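Local coordinates for protein putative glucoamylase (Bacteroides uniformis, PDB 4GL3) that probably hydrolyses glycosidic bonds as a glucoamylase-like enzyme, although its natural substrate is not established, at residues 99-104 with 156-161; 18-23 with 70-75; 247-252 with 330-335. All blocks are in the same frame, centred on the assembly; numbering follows the deposited sequence. Where two conformers were deposited one is given.

Three contacts from separate places in a chain with far more helix than strand differ in burial and in chemistry. Interactions 1 and 2 are partly buried, each setting a loop against a helix: interaction 1 joins 99-104 to helix 146-161 through a water and an apolar pair, and interaction 2 joins the 70-75 link to helix 15-27 through an aromatic ring, with the polar ends meeting over helix 378-393. Interaction 3 is wholly buried, closer to the centre of the chain, and is tied by a direct side-chain-to-backbone hydrogen bond. Interactions 2 and 3 touch, Met19 SE lying 3.9 Å from Ile333 CD1, and helix 378-393 borders both. Interaction 1 stands apart, its nearest atoms about 10 Å from those of interaction 3.

Interaction 1. Residues 99-104 with 156-161; sequences GMWAHW and NNLWRQ
A loop-to-helix contact of the helical body is made where Gly99 and Trp101, on the loop that follows helix 75-90, meet Leu158 and Gln161 on helix 146-161. The backbones come closest at Gly99, whose CA lies 3.4 Å from Gln161 O in a CA-H...O contact with an angle of 150° at the hydrogen. The lack of a side chain is what permits this approach: a CB built on Gly99 would fall 2.1 Å from Gln161 O, an outright clash, and its positive phi also suits glycine. Beside this touch a water bridges loop and helix by donating both of its hydrogens, one to Gly99 O at 2.7 Å and the other to Leu158 O at 2.8 Å. The helix carbonyl is thus engaged by solvent, while the Gln161 N that also leans on Leu158 O makes only a weak bond there. The clan assignment is consistent with an (alpha/alpha)6 barrel, in which loops connect the helices of the ring, and here one such loop rests on helix 146-161. The apolar half of the contact is Trp101 against Leu158, two side chains that cross at about a right angle. The leucine fork does the touching, CD2 coming 4.0 Å from Trp101 CZ2 and CD1 4.1 Å from that same ring carbon. Trp101 CG lies anti to its carbonyl carbon (chi1 -52°), a turn that carries the six-membered ring toward the helix although the CB does not point there. The indole is fixed from its other parts: NE1 bonds to Leu89 O of helix 75-90, and the ring meets Phe131 of helix 124-140, with the planes at about 30°.

Interaction 2. Residues 18-23 with 70-75; sequences LMTLVQ and RGFVTR
The ring of Phe72 leans on the backbone of helix 15-27, CE2 lying 3.8 Å from Gln23 C and CZ 4.0 Å from Thr20 O. The ring belongs to the short link between helices 54-69 and 75-90, in which Gly71 closes the first helix with a Schellman motif, its phi positive at 76°, and Thr74 N-caps the second. The link therefore leaves one helix and enters the next at defined points, with Phe72 directed at helix 15-27 between them. Gln23 adds its aliphatic base, CB standing 4.0 Å from Phe72 CZ, and Arg70 CB packs over one ring face, 3.6 Å above the plane and displaced toward the rim. With an alanine in place of Phe72, a gap would probably open between the link and helix 15-27, and Arg70 CB and Gln23 CB would lose the ring they rest on. Past the ring the contact turns polar. Gln23 OE1 comes 3.9 Å from Arg70 NE, too far for a bond, with the amide and guanidinium planes 55° apart. The two ends are instead joined through helix 378-393: Glu389 OE1 pairs with Arg70 NE in a salt bridge and accepts from Gln23 NE2, while Arg392 NH1 bonds to Gln23 OE1. Thr20 OG1 bonds to Asp16 O within its own helix and to Arg392. A water in the plane of the Arg70 guanidinium accepts from NH1 at 2.7 Å and reaches Thr20 OG1 by a weak bond of 3.3 Å.

Interaction 3. Residues 247-252 with 330-335; sequences GPLFFT and LSSIPY
Tyr335 and Thr252 run past each other in opposite directions, which puts the phenol end of one beside the backbone carbonyl of the other. Tyr335 OH donates to Thr252 O at 2.7 Å, coming nearly along the C=O axis at 165°, and that oxygen also lies in the plane of the tyrosine ring at its edge. Farther back along the same flank Thr252 CB and OG1 each stand 3.7 Å from Tyr335 CE2. Thr252 itself is locked by its own turn: OG1, placed between the backbone N and the carbonyl carbon (chi1 70°), donates to Leu249 O at 2.9 Å. The same carbonyl accepts Thr252 N, the bond that closes the beta turn, so two donors of one residue grip it. Leu249 sets CD2 and CG against the hydroxyl of Ser332, CD2 lying 3.4 Å from Ser332 OG. Alongside, Thr252 OG1 is 3.6 Å from that serine hydroxyl without bonding; the main partner of Ser332 OG is His253 NE2. A second beta turn, closed by Tyr335 N to Ser332 O, swings the tyrosine back after helix 326-331. Around this buried junction, helix 271-288 packs Met275 on both Thr252 and Tyr335, helix 378-393 brings Met387 to the tyrosine, and Leu249 bonds by its backbone to Leu303, just ahead of strand 305-306.

Interaction 1. Residues 99-104 with 156-161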
loop_
_atom_site.group_PDB
_atom_site.type_symbol
_atom_site.label_atom_id
_atom_site.label_comp_id
_atom_site.label_asym_id
_atom_site.label_seq_id
_atom_site.Cartn_x
_atom_site.Cartn_y
_atom_site.Cartn_z
ATOM N N GLY A 99 9.251 13.213 -13.697
ATOM C CA GLY A 99 8.319 13.462 -12.610
ATOM C C GLY A 99 8.202 12.367 -11.560
ATOM O O GLY A 99 7.452 12.530 -10.584
HETATM N N MSE A 100 8.898 11.247 -11.757
HETATM C CA MSE A 100 8.773 10.112 -10.859
HETATM C C MSE A 100 10.000 10.061 -9.975
HETATM O O MSE A 100 11.081 10.564 -10.352
HETATM C CB MSE A 100 8.637 8.814 -11.620
HETATM C CG MSE A 100 7.565 8.793 -12.711
HETATM SE SE MSE A 100 5.786 8.965 -11.890
HETATM C CE MSE A 100 4.780 8.896 -13.526
ATOM N N TRP A 101 9.857 9.415 -8.821
ATOM C CA TRP A 101 10.999 9.119 -7.951
ATOM C C TRP A 101 11.435 7.667 -8.069
ATOM O O TRP A 101 10.678 6.809 -8.570
ATOM C CB TRP A 101 10.637 9.457 -6.479
ATOM C CG TRP A 101 10.100 10.862 -6.305
ATOM C CD1 TRP A 101 10.820 11.995 -6.202
ATOM C CD2 TRP A 101 8.708 11.263 -6.237
ATOM N NE1 TRP A 101 9.974 13.095 -6.016
ATOM C CE2 TRP A 101 8.678 12.652 -6.060
ATOM C CE3 TRP A 101 7.505 10.576 -6.290
ATOM C CZ2 TRP A 101 7.503 13.347 -5.974
ATOM C CZ3 TRP A 101 6.320 11.274 -6.212
ATOM C CH2 TRP A 101 6.327 12.641 -6.020
ATOM N N ALA A 102 12.651 7.418 -7.581
ATOM C CA ALA A 102 13.189 6.091 -7.330
ATOM C C ALA A 102 12.440 5.352 -6.183
ATOM O O ALA A 102 11.654 5.957 -5.435
ATOM C CB ALA A 102 14.709 6.144 -7.088
ATOM N N HIS A 103 12.610 4.026 -6.125
ATOM C CA HIS A 103 12.069 3.195 -5.044
ATOM C C HIS A 103 12.686 3.690 -3.717
ATOM O O HIS A 103 11.971 3.944 -2.756
ATOM C CB HIS A 103 12.374 1.747 -5.371
ATOM C CG HIS A 103 11.814 0.725 -4.418
ATOM N ND1 HIS A 103 11.722 -0.618 -4.766
ATOM C CD2 HIS A 103 11.371 0.817 -3.138
ATOM C CE1 HIS A 103 11.218 -1.294 -3.737
ATOM N NE2 HIS A 103 11.005 -0.449 -2.736
ATOM N N TRP A 104 14.010 3.791 -3.675
ATOM C CA TRP A 104 14.734 4.244 -2.487
ATOM C C TRP A 104 15.483 5.544 -2.771
ATOM O O TRP A 104 16.022 5.716 -3.854
ATOM C CB TRP A 104 15.765 3.200 -2.071
ATOM C CG TRP A 104 15.218 1.973 -1.396
ATOM C CD1 TRP A 104 13.965 1.766 -0.976
ATOM C CD2 TRP A 104 15.962 0.809 -1.045
ATOM N NE1 TRP A 104 13.859 0.535 -0.372
ATOM C CE2 TRP A 104 15.075 -0.074 -0.407
ATOM C CE3 TRP A 104 17.299 0.431 -1.210
ATOM C CZ2 TRP A 104 15.464 -1.328 0.078
ATOM C CZ3 TRP A 104 17.705 -0.816 -0.706
ATOM C CH2 TRP A 104 16.779 -1.681 -0.078
ATOM N N ASN A 156 -0.251 19.811 -6.251
ATOM C CA ASN A 156 -0.876 19.892 -7.561
ATOM C C ASN A 156 0.199 19.961 -8.661
ATOM O O ASN A 156 0.043 19.363 -9.690
ATOM C CB ASN A 156 -1.802 21.089 -7.692
ATOM C CG ASN A 156 -2.710 20.970 -8.927
ATOM O OD1 ASN A 156 -3.488 20.004 -9.088
ATOM N ND2 ASN A 156 -2.593 21.910 -9.785
ATOM N N ASN A 157 1.271 20.718 -8.412
ATOM C CA ASN A 157 2.381 20.805 -9.352
ATOM C C ASN A 157 3.120 19.468 -9.541
ATOM O O ASN A 157 3.415 19.060 -10.677
ATOM C CB ASN A 157 3.339 21.914 -8.906
ATOM C CG ASN A 157 4.491 22.086 -9.842
ATOM O OD1 ASN A 157 5.607 21.665 -9.526
ATOM N ND2 ASN A 157 4.230 22.654 -11.015
ATOM N N LEU A 158 3.404 18.763 -8.448
ATOM C CA LEU A 158 3.953 17.396 -8.529
ATOM C C LEU A 158 3.051 16.481 -9.331
ATOM O O LEU A 158 3.503 15.731 -10.230
ATOM C CB LEU A 158 4.176 16.794 -7.132
ATOM C CG LEU A 158 5.332 17.359 -6.328
ATOM C CD1 LEU A 158 5.344 16.699 -4.950
ATOM C CD2 LEU A 158 6.648 17.121 -7.054
ATOM N N TRP A 159 1.757 16.533 -9.033
ATOM C CA TRP A 159 0.802 15.701 -9.761
ATOM C C TRP A 159 0.801 16.042 -11.264
ATOM O O TRP A 159 0.832 15.137 -12.086
ATOM C CB TRP A 159 -0.589 15.869 -9.147
ATOM C CG TRP A 159 -1.748 15.314 -9.917
ATOM C CD1 TRP A 159 -2.876 16.009 -10.293
ATOM C CD2 TRP A 159 -1.972 13.957 -10.316
ATOM N NE1 TRP A 159 -3.762 15.170 -10.929
ATOM C CE2 TRP A 159 -3.229 13.910 -10.955
ATOM C CE3 TRP A 159 -1.218 12.789 -10.243
ATOM C CZ2 TRP A 159 -3.728 12.752 -11.526
ATOM C CZ3 TRP A 159 -1.730 11.625 -10.787
ATOM C CH2 TRP A 159 -2.974 11.616 -11.435
ATOM N N ARG A 160 0.776 17.336 -11.619
ATOM C CA ARG A 160 0.795 17.720 -13.028
ATOM C C ARG A 160 2.138 17.363 -13.744
ATOM O O ARG A 160 2.136 17.118 -14.942
ATOM C CB ARG A 160 0.458 19.193 -13.227
ATOM C CG ARG A 160 -0.993 19.551 -12.850
ATOM C CD ARG A 160 -1.196 21.056 -12.889
ATOM N NE ARG A 160 -1.090 21.490 -14.274
ATOM C CZ ARG A 160 -2.053 21.356 -15.177
ATOM N NH1 ARG A 160 -3.231 20.819 -14.861
ATOM N NH2 ARG A 160 -1.817 21.751 -16.406
ATOM N N GLN A 161 3.217 17.221 -12.991
ATOM C CA GLN A 161 4.535 16.911 -13.570
ATOM C C GLN A 161 4.812 15.401 -13.732
ATOM O O GLN A 161 5.835 15.034 -14.338
ATOM C CB GLN A 161 5.641 17.590 -12.760
ATOM C CG GLN A 161 5.707 19.094 -12.860
ATOM C CD GLN A 161 6.967 19.689 -12.158
ATOM O OE1 GLN A 161 7.516 19.116 -11.206
ATOM N NE2 GLN A 161 7.434 20.819 -12.648
HETATM O O HOH W 1 6.105 14.868 -10.453
#

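Interaction 2. Residues 18-23 with 70-75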
loop_
_atom_site.group_PDB
_atom_site.type_symbol
_atom_site.label_atom_id
_atom_site.label_comp_id
_atom_site.label_asym_id
_atom_site.label_seq_id
_atom_site.Cartn_x
_atom_site.Cartn_y
_atom_site.Cartn_z
ATOM N N LEU A 18 -8.578 -1.667 21.224
ATOM C CA LEU A 18 -7.546 -2.446 20.580
ATOM C C LEU A 18 -7.160 -1.805 19.262
ATOM O O LEU A 18 -5.966 -1.640 18.995
ATOM C CB LEU A 18 -8.014 -3.897 20.363
ATOM C CG LEU A 18 -6.979 -4.868 19.783
ATOM C CD1 LEU A 18 -5.733 -4.892 20.679
ATOM C CD2 LEU A 18 -7.620 -6.253 19.604
HETATM N N MSE A 19 -8.151 -1.429 18.443
HETATM C CA MSE A 19 -7.862 -0.812 17.153
HETATM C C MSE A 19 -7.100 0.470 17.325
HETATM O O MSE A 19 -6.132 0.694 16.624
HETATM C CB MSE A 19 -9.133 -0.561 16.346
HETATM C CG MSE A 19 -9.725 -1.842 15.778
HETATM SE SE MSE A 19 -11.191 -1.562 14.524
HETATM C CE MSE A 19 -12.585 -1.147 15.808
ATOM N N THR A 20 -7.531 1.293 18.271
ATOM C CA THR A 20 -6.917 2.567 18.535
ATOM C C THR A 20 -5.485 2.381 19.028
ATOM O O THR A 20 -4.594 3.070 18.555
ATOM C CB THR A 20 -7.713 3.379 19.561
ATOM O OG1 THR A 20 -9.004 3.655 19.007
ATOM C CG2 THR A 20 -6.972 4.706 19.937
ATOM N N LEU A 21 -5.259 1.427 19.925
ATOM C CA LEU A 21 -3.880 1.148 20.369
ATOM C C LEU A 21 -3.005 0.688 19.192
ATOM O O LEU A 21 -1.868 1.153 19.038
ATOM C CB LEU A 21 -3.842 0.129 21.511
ATOM C CG LEU A 21 -2.445 -0.245 22.041
ATOM C CD1 LEU A 21 -1.788 0.981 22.653
ATOM C CD2 LEU A 21 -2.526 -1.369 23.089
ATOM N N VAL A 22 -3.524 -0.188 18.335
ATOM C CA VAL A 22 -2.735 -0.681 17.204
ATOM C C VAL A 22 -2.362 0.494 16.268
ATOM O O VAL A 22 -1.203 0.658 15.855
ATOM C CB VAL A 22 -3.466 -1.831 16.477
ATOM C CG1 VAL A 22 -2.806 -2.176 15.126
ATOM C CG2 VAL A 22 -3.524 -3.035 17.411
ATOM N N GLN A 23 -3.332 1.359 15.993
ATOM C CA GLN A 23 -3.077 2.517 15.147
ATOM C C GLN A 23 -2.069 3.479 15.781
ATOM O O GLN A 23 -1.165 3.983 15.113
ATOM C CB GLN A 23 -4.393 3.253 14.878
ATOM C CG GLN A 23 -5.375 2.517 13.992
ATOM C CD GLN A 23 -6.586 3.394 13.698
ATOM O OE1 GLN A 23 -7.390 3.640 14.605
ATOM N NE2 GLN A 23 -6.700 3.907 12.445
ATOM N N ARG A 70 -7.364 11.055 14.470
ATOM C CA ARG A 70 -7.416 10.289 15.718
ATOM C C ARG A 70 -6.856 11.048 16.915
ATOM O O ARG A 70 -6.916 10.554 18.040
ATOM C CB ARG A 70 -6.690 8.949 15.583
ATOM C CG ARG A 70 -7.462 7.911 14.771
ATOM C CD ARG A 70 -8.609 7.314 15.565
ATOM N NE ARG A 70 -9.632 6.821 14.623
ATOM C CZ ARG A 70 -10.856 6.434 14.964
ATOM N NH1 ARG A 70 -11.224 6.425 16.239
ATOM N NH2 ARG A 70 -11.716 6.062 14.029
ATOM N N GLY A 71 -6.353 12.260 16.693
ATOM C CA GLY A 71 -5.819 13.054 17.775
ATOM C C GLY A 71 -4.442 12.600 18.261
ATOM O O GLY A 71 -4.006 13.011 19.327
ATOM N N PHE A 72 -3.734 11.794 17.484
ATOM C CA PHE A 72 -2.356 11.432 17.829
ATOM C C PHE A 72 -1.416 12.627 17.698
ATOM O O PHE A 72 -0.443 12.704 18.432
ATOM C CB PHE A 72 -1.806 10.281 16.966
ATOM C CG PHE A 72 -2.644 9.016 16.968
ATOM C CD1 PHE A 72 -3.442 8.677 18.046
ATOM C CD2 PHE A 72 -2.604 8.172 15.876
ATOM C CE1 PHE A 72 -4.198 7.524 18.021
ATOM C CE2 PHE A 72 -3.351 7.035 15.840
ATOM C CZ PHE A 72 -4.149 6.697 16.917
ATOM N N VAL A 73 -1.689 13.524 16.744
ATOM C CA VAL A 73 -0.990 14.821 16.621
ATOM C C VAL A 73 -2.041 15.909 16.340
ATOM O O VAL A 73 -3.181 15.588 15.958
ATOM C CB VAL A 73 0.096 14.829 15.479
ATOM C CG1 VAL A 73 1.246 13.881 15.794
ATOM C CG2 VAL A 73 -0.516 14.512 14.109
ATOM N N THR A 74 -1.681 17.178 16.515
ATOM C CA THR A 74 -2.596 18.250 16.145
ATOM C C THR A 74 -2.562 18.485 14.619
ATOM O O THR A 74 -1.642 18.044 13.880
ATOM C CB THR A 74 -2.308 19.584 16.852
ATOM O OG1 THR A 74 -1.103 20.137 16.308
ATOM C CG2 THR A 74 -2.253 19.466 18.417
ATOM N N ARG A 75 -3.595 19.149 14.128
ATOM C CA ARG A 75 -3.658 19.469 12.732
ATOM C C ARG A 75 -2.498 20.377 12.305
ATOM O O ARG A 75 -2.011 20.261 11.208
ATOM C CB ARG A 75 -4.956 20.178 12.376
ATOM C CG ARG A 75 -5.207 20.075 10.873
ATOM C CD ARG A 75 -6.078 21.192 10.415
ATOM N NE ARG A 75 -6.249 21.228 8.967
ATOM C CZ ARG A 75 -7.153 20.548 8.275
ATOM N NH1 ARG A 75 -7.972 19.667 8.830
ATOM N NH2 ARG A 75 -7.214 20.755 6.988
HETATM O O HOH W 2 -9.903 6.829 18.538
#

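Interaction 3. Residues 247-252 with 330-335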
loop_
_atom_site.group_PDB
_atom_site.type_symbol
_atom_site.label_atom_id
_atom_site.label_comp_id
_atom_site.label_asym_id
_atom_site.label_seq_id
_atom_site.Cartn_x
_atom_site.Cartn_y
_atom_site.Cartn_z
ATOM N N GLY A 247 -2.539 -14.800 -4.781
ATOM C CA GLY A 247 -1.242 -14.248 -4.467
ATOM C C GLY A 247 -1.139 -13.820 -3.006
ATOM O O GLY A 247 -2.038 -14.045 -2.198
ATOM N N PRO A 248 -0.016 -13.212 -2.658
ATOM C CA PRO A 248 0.145 -12.554 -1.352
ATOM C C PRO A 248 -1.000 -11.554 -1.082
ATOM O O PRO A 248 -1.456 -10.812 -2.005
ATOM C CB PRO A 248 1.475 -11.815 -1.476
ATOM C CG PRO A 248 2.123 -12.301 -2.751
ATOM C CD PRO A 248 1.054 -12.883 -3.622
ATOM N N LEU A 249 -1.482 -11.539 0.161
ATOM C CA LEU A 249 -2.716 -10.778 0.497
ATOM C C LEU A 249 -2.541 -9.264 0.346
ATOM O O LEU A 249 -3.541 -8.562 0.179
ATOM C CB LEU A 249 -3.313 -11.182 1.864
ATOM C CG LEU A 249 -4.783 -10.802 2.133
ATOM C CD1 LEU A 249 -5.766 -11.188 1.000
ATOM C CD2 LEU A 249 -5.216 -11.401 3.454
ATOM N N PHE A 250 -1.298 -8.752 0.344
ATOM C CA PHE A 250 -1.122 -7.306 0.175
ATOM C C PHE A 250 -1.615 -6.772 -1.185
ATOM O O PHE A 250 -1.766 -5.563 -1.346
ATOM C CB PHE A 250 0.329 -6.833 0.437
ATOM C CG PHE A 250 1.270 -6.978 -0.769
ATOM C CD1 PHE A 250 1.907 -8.197 -1.023
ATOM C CD2 PHE A 250 1.505 -5.913 -1.628
ATOM C CE1 PHE A 250 2.801 -8.342 -2.098
ATOM C CE2 PHE A 250 2.415 -6.047 -2.703
ATOM C CZ PHE A 250 3.036 -7.261 -2.943
ATOM N N PHE A 251 -1.834 -7.653 -2.165
ATOM C CA PHE A 251 -2.453 -7.231 -3.406
ATOM C C PHE A 251 -3.843 -6.555 -3.166
ATOM O O PHE A 251 -4.261 -5.743 -3.974
ATOM C CB PHE A 251 -2.646 -8.404 -4.381
ATOM C CG PHE A 251 -1.361 -9.005 -4.975
ATOM C CD1 PHE A 251 -0.100 -8.492 -4.712
ATOM C CD2 PHE A 251 -1.462 -10.128 -5.819
ATOM C CE1 PHE A 251 1.034 -9.059 -5.288
ATOM C CE2 PHE A 251 -0.347 -10.697 -6.387
ATOM C CZ PHE A 251 0.905 -10.138 -6.147
ATOM N N THR A 252 -4.525 -6.871 -2.059
ATOM C CA THR A 252 -5.833 -6.229 -1.717
ATOM C C THR A 252 -5.670 -4.952 -0.891
ATOM O O THR A 252 -6.668 -4.351 -0.486
ATOM C CB THR A 252 -6.751 -7.202 -0.954
ATOM O OG1 THR A 252 -6.218 -7.420 0.369
ATOM C CG2 THR A 252 -6.868 -8.519 -1.743
ATOM N N LEU A 330 -4.612 -8.051 9.283
ATOM C CA LEU A 330 -4.989 -6.803 9.924
ATOM C C LEU A 330 -5.435 -5.804 8.876
ATOM O O LEU A 330 -6.474 -5.137 9.033
ATOM C CB LEU A 330 -3.845 -6.255 10.774
ATOM C CG LEU A 330 -3.388 -7.129 11.968
ATOM C CD1 LEU A 330 -2.441 -6.363 12.865
ATOM C CD2 LEU A 330 -4.569 -7.640 12.739
ATOM N N SER A 331 -4.686 -5.721 7.770
ATOM C CA SER A 331 -5.010 -4.732 6.756
ATOM C C SER A 331 -6.224 -5.092 5.878
ATOM O O SER A 331 -6.712 -4.249 5.111
ATOM C CB SER A 331 -3.800 -4.430 5.899
ATOM O OG SER A 331 -2.725 -3.961 6.701
ATOM N N SER A 332 -6.677 -6.340 6.000
ATOM C CA SER A 332 -7.842 -6.850 5.323
ATOM C C SER A 332 -9.127 -6.649 6.148
ATOM O O SER A 332 -10.190 -7.148 5.753
ATOM C CB SER A 332 -7.632 -8.343 4.978
ATOM O OG SER A 332 -6.807 -8.473 3.809
ATOM N N ILE A 333 -9.014 -5.925 7.270
ATOM C CA ILE A 333 -10.130 -5.629 8.182
ATOM C C ILE A 333 -11.412 -5.101 7.495
ATOM O O ILE A 333 -12.478 -5.576 7.831
ATOM C CB ILE A 333 -9.696 -4.745 9.411
ATOM C CG1 ILE A 333 -10.836 -4.630 10.464
ATOM C CG2 ILE A 333 -9.143 -3.390 8.971
ATOM C CD1 ILE A 333 -10.348 -4.283 11.878
ATOM N N PRO A 334 -11.325 -4.200 6.489
ATOM C CA PRO A 334 -12.628 -3.818 5.950
ATOM C C PRO A 334 -13.274 -4.915 5.143
ATOM O O PRO A 334 -14.434 -4.846 4.869
ATOM C CB PRO A 334 -12.336 -2.639 5.056
ATOM C CG PRO A 334 -10.862 -2.674 4.790
ATOM C CD PRO A 334 -10.212 -3.463 5.870
ATOM N N TYR A 335 -12.519 -5.927 4.767
ATOM C CA TYR A 335 -13.060 -6.976 3.913
ATOM C C TYR A 335 -13.628 -8.147 4.701
ATOM O O TYR A 335 -14.542 -8.784 4.222
ATOM C CB TYR A 335 -11.997 -7.475 2.956
ATOM C CG TYR A 335 -11.251 -6.401 2.225
ATOM C CD1 TYR A 335 -11.918 -5.331 1.654
ATOM C CD2 TYR A 335 -9.860 -6.483 2.046
ATOM C CE1 TYR A 335 -11.238 -4.354 0.943
ATOM C CE2 TYR A 335 -9.176 -5.501 1.324
ATOM C CZ TYR A 335 -9.875 -4.447 0.778
ATOM O OH TYR A 335 -9.229 -3.505 0.023
#